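Chaperone SycD (Yersinia enterocolitica, PDB 2VGX) serves as a type III secretion chaperone for translocator proteins, built on tetratricopeptide repeats, and probably modulates expression of the yop operon. Local coordinates at residues E15-S18 with D19-E22. Numbering follows the deposited sequence.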
loop_
_atom_site.group_PDB
_atom_site.type_symbol
_atom_site.label_atom_id
_atom_site.label_comp_id
_atom_site.label_asym_id
_atom_site.label_seq_id
_atom_site.Cartn_x
_atom_site.Cartn_y
_atom_site.Cartn_z
ATOM N N GLU B 15 -6.824 -8.691 -7.218
ATOM C CA GLU B 15 -7.632 -7.779 -6.423
ATOM C C GLU B 15 -6.909 -7.394 -5.182
ATOM O O GLU B 15 -6.195 -8.206 -4.624
ATOM C CB GLU B 15 -8.936 -8.462 -5.959
ATOM C CG GLU B 15 -9.767 -9.004 -7.066
ATOM C CD GLU B 15 -11.163 -9.413 -6.631
ATOM O OE1 GLU B 15 -11.386 -9.710 -5.428
ATOM O OE2 GLU B 15 -12.043 -9.426 -7.524
ATOM N N ILE B 16 -7.115 -6.148 -4.748
ATOM C CA ILE B 16 -6.689 -5.682 -3.439
ATOM C C ILE B 16 -7.788 -6.060 -2.428
ATOM O O ILE B 16 -8.924 -5.626 -2.586
ATOM C CB ILE B 16 -6.563 -4.154 -3.444
ATOM C CG1 ILE B 16 -5.702 -3.648 -4.625
ATOM C CG2 ILE B 16 -6.118 -3.627 -2.064
ATOM C CD1 ILE B 16 -4.304 -3.966 -4.519
ATOM N N SER B 17 -7.450 -6.862 -1.417
ATOM C CA SER B 17 -8.338 -7.190 -0.311
ATOM C C SER B 17 -7.623 -6.798 0.970
ATOM O O SER B 17 -6.449 -6.412 0.929
ATOM C CB SER B 17 -8.612 -8.706 -0.310
ATOM O OG SER B 17 -7.409 -9.429 -0.088
ATOM N N SER B 18 -8.292 -6.913 2.118
ATOM C CA SER B 18 -7.602 -6.685 3.393
ATOM C C SER B 18 -6.370 -7.591 3.533
ATOM O O SER B 18 -5.352 -7.179 4.083
ATOM C CB SER B 18 -8.559 -6.904 4.573
ATOM O OG SER B 18 -9.576 -5.914 4.525
ATOM N N ASP B 19 -6.457 -8.817 3.014
ATOM C CA ASP B 19 -5.290 -9.740 3.022
ATOM C C ASP B 19 -4.066 -9.163 2.308
ATOM O O ASP B 19 -2.936 -9.314 2.801
ATOM C CB ASP B 19 -5.641 -11.099 2.419
ATOM C CG ASP B 19 -6.583 -11.910 3.298
ATOM O OD1 ASP B 19 -6.601 -11.709 4.544
ATOM O OD2 ASP B 19 -7.305 -12.758 2.739
ATOM N N THR B 20 -4.289 -8.503 1.163
ATOM C CA THR B 20 -3.222 -7.843 0.422
ATOM C C THR B 20 -2.471 -6.846 1.316
ATOM O O THR B 20 -1.261 -6.661 1.147
ATOM C CB THR B 20 -3.784 -7.051 -0.793
ATOM O OG1 THR B 20 -4.745 -7.856 -1.515
ATOM C CG2 THR B 20 -2.658 -6.557 -1.719
ATOM N N LEU B 21 -3.185 -6.221 2.265
ATOM C CA LEU B 21 -2.648 -5.066 3.015
ATOM C C LEU B 21 -2.129 -5.430 4.419
ATOM O O LEU B 21 -1.538 -4.587 5.115
ATOM C CB LEU B 21 -3.725 -3.947 3.102
ATOM C CG LEU B 21 -4.355 -3.508 1.761
ATOM C CD1 LEU B 21 -5.457 -2.509 2.021
ATOM C CD2 LEU B 21 -3.310 -2.905 0.788
ATOM N N GLU B 22 -2.327 -6.683 4.815
ATOM C CA GLU B 22 -2.036 -7.096 6.205
ATOM C C GLU B 22 -0.547 -6.929 6.625
ATOM O O GLU B 22 -0.237 -6.440 7.741
ATOM C CB GLU B 22 -2.560 -8.506 6.479
ATOM C CG GLU B 22 -2.503 -8.945 7.999
ATOM C CD GLU B 22 -3.125 -7.936 8.976
ATOM O OE1 GLU B 22 -4.158 -7.279 8.624
ATOM O OE2 GLU B 22 -2.559 -7.808 10.112
HETATM O O HOH W 1 -5.148 -5.829 6.443
#
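T20 turns its hydroxyl back onto the amide of S17, where OG1 meets the N-H head-on: it accepts from S17 N at 2.9 Å (174°). With chi1 at -46°, OG1 lies beside the backbone N of its own residue, which aims it at the residue that precedes the helix. In return S17, the N-cap of helix 18-33, offers its side chain to the first turn: T20 N donates to S17 OG in a long, weak bond of 3.5 Å. The two reciprocal bonds make a capping box. On the apolar side of the turn, I16 crosses L21 at about a right angle, its CG2 4.1 Å from L21 CD2, and L21 goes on to pack against L47 and L50 of helix 44-50. The helical turn continues with L21 N bonded to S18 O at 3.0 Å. A water also donates to S18 O, at 2.7 Å, and to E22 OE1, which forms a salt bridge with R56. The chemistry is thus lopsided: the short, straight bond secures the amide of S17 ahead of the helix, whereas the return bond from T20 N to S17 OG is weak.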